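Local structure of gene 2 protein (Enterobacteria phage Sf6, 5C12) at residues A175-V187 / A193-A205. The protein forms the large terminase subunit of a DNA-packaging motor, whose metal-dependent nuclease domain, the part present here, cuts viral DNA. The protein carries 1 engineered substitution. Numbering follows the deposited sequence.
Sequences ALADRLYLTYRAV and ADPDDMLSFDKEA
Thr183 OG1 joins the two segments: it accepts from Leu199 N at 3.0 Å in a fairly straight bond (162° at the hydrogen) and donates its own proton to Arg179 O, one turn back in the helix, at 2.7 Å. With OG1 beside the backbone N (chi1 -54°), the hydroxyl can make both bonds, and Arg179 O is gripped twice, by Thr183 N and OG1 from opposite faces of its plane. Arg179, extended from CG to NE, slants across the passing chain, and its NH1 donates to Met198 O at 2.9 Å, the oxygen lying in the guanidinium plane. At the root of the same side chain, Arg179 CA makes a CH...O contact with Asp197 O. Helix 168-189 is thereby tied to the chain that returns past its flank through the 3-10 turn 195-197 into edge strand 200-201 of the nuclease domain's mixed sheet, where Ser200 makes backbone hydrogen bonds with Ser69 and Val71. Leu182 CG rests on Ala193 CB (3.5 Å), and Met198 SD reaches Ala186 CB at 3.8 Å. On the side facing helix 208-218, Leu176 CD1 presses tightly on Leu199 CD2, while Leu180 CD2 touches Phe201 CE2 at 3.7 Å, the two side chains crossing at about a right angle.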
loop_
_atom_site.group_PDB
_atom_site.type_symbol
_atom_site.label_atom_id
_atom_site.label_comp_id
_atom_site.label_asym_id
_atom_site.label_seq_id
_atom_site.Cartn_x
_atom_site.Cartn_y
_atom_site.Cartn_z
ATOM N N ALA A 175 -4.780 -4.067 -6.689
ATOM C CA ALA A 175 -4.547 -5.268 -5.902
ATOM C C ALA A 175 -5.172 -5.058 -4.528
ATOM O O ALA A 175 -5.837 -5.950 -3.986
ATOM C CB ALA A 175 -3.039 -5.558 -5.770
ATOM N N LEU A 176 -4.959 -3.879 -3.990
ATOM C CA LEU A 176 -5.524 -3.518 -2.688
ATOM C C LEU A 176 -7.055 -3.501 -2.779
ATOM O O LEU A 176 -7.753 -4.093 -1.943
ATOM C CB LEU A 176 -4.978 -2.171 -2.259
ATOM C CG LEU A 176 -5.543 -1.510 -0.996
ATOM C CD1 LEU A 176 -5.375 -2.472 0.166
ATOM C CD2 LEU A 176 -4.829 -0.199 -0.737
ATOM N N ALA A 177 -7.581 -2.808 -3.788
ATOM C CA ALA A 177 -9.015 -2.694 -3.936
ATOM C C ALA A 177 -9.664 -4.063 -4.106
ATOM O O ALA A 177 -10.719 -4.327 -3.525
ATOM C CB ALA A 177 -9.366 -1.777 -5.074
ATOM N N ASP A 178 -9.056 -4.939 -4.898
ATOM C CA ASP A 178 -9.586 -6.283 -5.092
ATOM C C ASP A 178 -9.587 -7.081 -3.788
ATOM O O ASP A 178 -10.588 -7.743 -3.472
ATOM C CB ASP A 178 -8.789 -7.037 -6.161
ATOM C CG ASP A 178 -9.011 -6.518 -7.560
ATOM O OD1 ASP A 178 -9.879 -5.658 -7.781
ATOM O OD2 ASP A 178 -8.285 -7.012 -8.471
ATOM N N ARG A 179 -8.507 -7.011 -3.017
ATOM C CA ARG A 179 -8.471 -7.686 -1.719
ATOM C C ARG A 179 -9.595 -7.180 -0.830
ATOM O O ARG A 179 -10.300 -7.963 -0.186
ATOM C CB ARG A 179 -7.152 -7.470 -0.986
ATOM C CG ARG A 179 -5.985 -8.256 -1.532
ATOM C CD ARG A 179 -4.818 -7.960 -0.598
ATOM N NE ARG A 179 -3.581 -8.576 -1.032
ATOM C CZ ARG A 179 -3.020 -9.643 -0.481
ATOM N NH1 ARG A 179 -3.533 -10.271 0.572
ATOM N NH2 ARG A 179 -1.875 -10.069 -0.974
ATOM N N LEU A 180 -9.761 -5.868 -0.779
ATOM C CA LEU A 180 -10.784 -5.278 0.086
ATOM C C LEU A 180 -12.203 -5.670 -0.331
ATOM O O LEU A 180 -13.038 -6.004 0.508
ATOM C CB LEU A 180 -10.646 -3.768 0.095
ATOM C CG LEU A 180 -9.369 -3.306 0.784
ATOM C CD1 LEU A 180 -9.132 -1.819 0.494
ATOM C CD2 LEU A 180 -9.402 -3.572 2.307
ATOM N N TYR A 181 -12.476 -5.645 -1.628
ATOM C CA TYR A 181 -13.797 -6.021 -2.116
ATOM C C TYR A 181 -14.112 -7.483 -1.814
ATOM O O TYR A 181 -15.199 -7.813 -1.366
ATOM C CB TYR A 181 -13.912 -5.773 -3.619
ATOM C CG TYR A 181 -15.218 -6.225 -4.205
ATOM C CD1 TYR A 181 -16.371 -5.537 -3.942
ATOM C CD2 TYR A 181 -15.284 -7.348 -5.008
ATOM C CE1 TYR A 181 -17.576 -5.944 -4.476
ATOM C CE2 TYR A 181 -16.483 -7.765 -5.545
ATOM C CZ TYR A 181 -17.609 -7.054 -5.277
ATOM O OH TYR A 181 -18.834 -7.445 -5.794
ATOM N N LEU A 182 -13.163 -8.370 -2.062
ATOM C CA LEU A 182 -13.368 -9.781 -1.766
ATOM C C LEU A 182 -13.628 -9.970 -0.249
ATOM O O LEU A 182 -14.447 -10.800 0.167
ATOM C CB LEU A 182 -12.169 -10.601 -2.239
ATOM C CG LEU A 182 -12.366 -12.057 -2.598
ATOM C CD1 LEU A 182 -13.334 -12.185 -3.777
ATOM C CD2 LEU A 182 -11.004 -12.661 -2.925
ATOM N N THR A 183 -12.932 -9.191 0.575
ATOM C CA THR A 183 -13.109 -9.248 2.032
ATOM C C THR A 183 -14.499 -8.784 2.414
ATOM O O THR A 183 -15.178 -9.424 3.213
ATOM C CB THR A 183 -12.055 -8.409 2.760
ATOM O OG1 THR A 183 -10.757 -8.821 2.332
ATOM C CG2 THR A 183 -12.119 -8.632 4.215
ATOM N N TYR A 184 -14.941 -7.696 1.798
ATOM C CA TYR A 184 -16.303 -7.210 1.997
ATOM C C TYR A 184 -17.340 -8.271 1.638
ATOM O O TYR A 184 -18.293 -8.488 2.373
ATOM C CB TYR A 184 -16.520 -5.941 1.178
ATOM C CG TYR A 184 -17.931 -5.464 1.112
ATOM C CD1 TYR A 184 -18.476 -4.709 2.137
ATOM C CD2 TYR A 184 -18.718 -5.753 0.010
ATOM C CE1 TYR A 184 -19.794 -4.274 2.076
ATOM C CE2 TYR A 184 -20.020 -5.326 -0.063
ATOM C CZ TYR A 184 -20.551 -4.596 0.965
ATOM O OH TYR A 184 -21.853 -4.173 0.863
ATOM N N ARG A 185 -17.179 -8.920 0.492
ATOM C CA ARG A 185 -18.141 -9.934 0.078
ATOM C C ARG A 185 -18.144 -11.126 1.045
ATOM O O ARG A 185 -19.171 -11.719 1.316
ATOM C CB ARG A 185 -17.866 -10.401 -1.349
ATOM C CG ARG A 185 -18.041 -9.314 -2.413
ATOM C CD ARG A 185 -19.440 -8.710 -2.480
ATOM N NE ARG A 185 -20.480 -9.690 -2.796
ATOM C CZ ARG A 185 -21.736 -9.371 -3.098
ATOM N NH1 ARG A 185 -22.101 -8.097 -3.144
ATOM N NH2 ARG A 185 -22.618 -10.317 -3.372
ATOM N N ALA A 186 -16.986 -11.466 1.593
ATOM C CA ALA A 186 -16.928 -12.569 2.536
ATOM C C ALA A 186 -17.576 -12.207 3.876
ATOM O O ALA A 186 -18.332 -12.992 4.444
ATOM C CB ALA A 186 -15.471 -12.964 2.760
ATOM N N VAL A 187 -17.272 -11.016 4.360
ATOM C CA VAL A 187 -17.713 -10.567 5.677
ATOM C C VAL A 187 -19.207 -10.228 5.669
ATOM O O VAL A 187 -19.938 -10.580 6.603
ATOM C CB VAL A 187 -16.910 -9.337 6.131
ATOM C CG1 VAL A 187 -17.543 -8.687 7.377
ATOM C CG2 VAL A 187 -15.479 -9.721 6.409
ATOM N N ALA A 193 -13.918 -16.696 0.414
ATOM C CA ALA A 193 -12.716 -16.296 -0.282
ATOM C C ALA A 193 -11.541 -16.841 0.495
ATOM O O ALA A 193 -11.602 -17.030 1.706
ATOM C CB ALA A 193 -12.630 -14.782 -0.382
ATOM N N ASP A 194 -10.463 -17.114 -0.217
ATOM C CA ASP A 194 -9.232 -17.543 0.427
ATOM C C ASP A 194 -8.654 -16.331 1.195
ATOM O O ASP A 194 -8.538 -15.236 0.649
ATOM C CB ASP A 194 -8.299 -18.060 -0.682
ATOM C CG ASP A 194 -6.983 -18.639 -0.168
ATOM O OD1 ASP A 194 -6.534 -18.296 0.935
ATOM O OD2 ASP A 194 -6.396 -19.452 -0.914
ATOM N N PRO A 195 -8.314 -16.511 2.482
ATOM C CA PRO A 195 -7.718 -15.398 3.239
ATOM C C PRO A 195 -6.512 -14.791 2.545
ATOM O O PRO A 195 -6.218 -13.590 2.677
ATOM C CB PRO A 195 -7.297 -16.058 4.556
ATOM C CG PRO A 195 -8.217 -17.207 4.708
ATOM C CD PRO A 195 -8.493 -17.709 3.314
ATOM N N ASP A 196 -5.814 -15.604 1.762
ATOM C CA ASP A 196 -4.653 -15.103 1.031
ATOM C C ASP A 196 -4.991 -14.029 -0.008
ATOM O O ASP A 196 -4.137 -13.228 -0.413
ATOM C CB ASP A 196 -3.903 -16.261 0.369
ATOM C CG ASP A 196 -3.025 -17.020 1.344
ATOM O OD1 ASP A 196 -3.142 -16.816 2.571
ATOM O OD2 ASP A 196 -2.239 -17.864 0.873
ATOM N N ASP A 197 -6.249 -13.984 -0.414
ATOM C CA ASP A 197 -6.739 -13.017 -1.380
ATOM C C ASP A 197 -7.507 -11.852 -0.700
ATOM O O ASP A 197 -8.021 -10.975 -1.377
ATOM C CB ASP A 197 -7.662 -13.724 -2.372
ATOM C CG ASP A 197 -6.953 -14.813 -3.163
ATOM O OD1 ASP A 197 -5.758 -14.607 -3.447
ATOM O OD2 ASP A 197 -7.591 -15.840 -3.493
ATOM N N MET A 198 -7.572 -11.871 0.621
ATOM C CA MET A 198 -8.298 -10.843 1.381
ATOM C C MET A 198 -7.321 -9.866 2.036
ATOM O O MET A 198 -6.100 -9.980 1.856
ATOM C CB MET A 198 -9.166 -11.507 2.442
ATOM C CG MET A 198 -10.356 -12.238 1.839
ATOM S SD MET A 198 -11.676 -12.714 2.976
ATOM C CE MET A 198 -11.000 -14.168 3.737
ATOM N N LEU A 199 -7.841 -8.905 2.803
ATOM C CA LEU A 199 -7.008 -8.012 3.592
ATOM C C LEU A 199 -7.815 -7.615 4.814
ATOM O O LEU A 199 -8.965 -7.196 4.689
ATOM C CB LEU A 199 -6.605 -6.771 2.806
ATOM C CG LEU A 199 -5.442 -6.040 3.483
ATOM C CD1 LEU A 199 -4.152 -6.843 3.401
ATOM C CD2 LEU A 199 -5.277 -4.652 2.862
ATOM N N SER A 200 -7.245 -7.848 5.984
ATOM C CA SER A 200 -7.828 -7.474 7.260
ATOM C C SER A 200 -7.028 -6.369 7.913
ATOM O O SER A 200 -5.795 -6.379 7.891
ATOM C CB SER A 200 -7.879 -8.684 8.185
ATOM O OG SER A 200 -8.506 -8.355 9.421
ATOM N N PHE A 201 -7.711 -5.404 8.526
ATOM C CA PHE A 201 -7.033 -4.438 9.370
ATOM C C PHE A 201 -7.110 -4.838 10.844
ATOM O O PHE A 201 -8.176 -4.933 11.410
ATOM C CB PHE A 201 -7.608 -3.032 9.172
ATOM C CG PHE A 201 -7.509 -2.551 7.758
ATOM C CD1 PHE A 201 -6.308 -2.074 7.272
ATOM C CD2 PHE A 201 -8.617 -2.585 6.924
ATOM C CE1 PHE A 201 -6.208 -1.659 5.951
ATOM C CE2 PHE A 201 -8.519 -2.182 5.617
ATOM C CZ PHE A 201 -7.317 -1.700 5.133
ATOM N N ASP A 202 -5.979 -5.098 11.464
ATOM C CA ASP A 202 -5.965 -5.411 12.890
ATOM C C ASP A 202 -6.138 -4.113 13.676
ATOM O O ASP A 202 -5.173 -3.394 13.934
ATOM C CB ASP A 202 -4.671 -6.125 13.241
ATOM C CG ASP A 202 -4.656 -6.654 14.661
ATOM O OD1 ASP A 202 -5.340 -6.090 15.535
ATOM O OD2 ASP A 202 -3.925 -7.631 14.901
ATOM N N LYS A 203 -7.378 -3.807 14.039
ATOM C CA LYS A 203 -7.696 -2.517 14.609
ATOM C C LYS A 203 -6.971 -2.282 15.935
ATOM O O LYS A 203 -6.477 -1.183 16.180
ATOM C CB LYS A 203 -9.214 -2.362 14.799
ATOM C CG LYS A 203 -9.621 -1.000 15.388
ATOM C CD LYS A 203 -11.126 -0.811 15.415
ATOM C CE LYS A 203 -11.485 0.587 15.902
ATOM N NZ LYS A 203 -12.952 0.827 15.900
ATOM N N GLU A 204 -6.880 -3.306 16.778
ATOM C CA GLU A 204 -6.204 -3.149 18.059
ATOM C C GLU A 204 -4.721 -2.848 17.867
ATOM O O GLU A 204 -4.164 -2.019 18.572
ATOM C CB GLU A 204 -6.357 -4.399 18.917
ATOM C CG GLU A 204 -5.823 -4.221 20.329
ATOM C CD GLU A 204 -6.044 -5.444 21.199
ATOM O OE1 GLU A 204 -7.155 -6.012 21.149
ATOM O OE2 GLU A 204 -5.103 -5.838 21.924
ATOM N N ALA A 205 -4.097 -3.507 16.890
ATOM C CA ALA A 205 -2.667 -3.322 16.646
ATOM C C ALA A 205 -2.394 -1.967 16.016
ATOM O O ALA A 205 -1.414 -1.296 16.350
ATOM C CB ALA A 205 -2.136 -4.450 15.731
#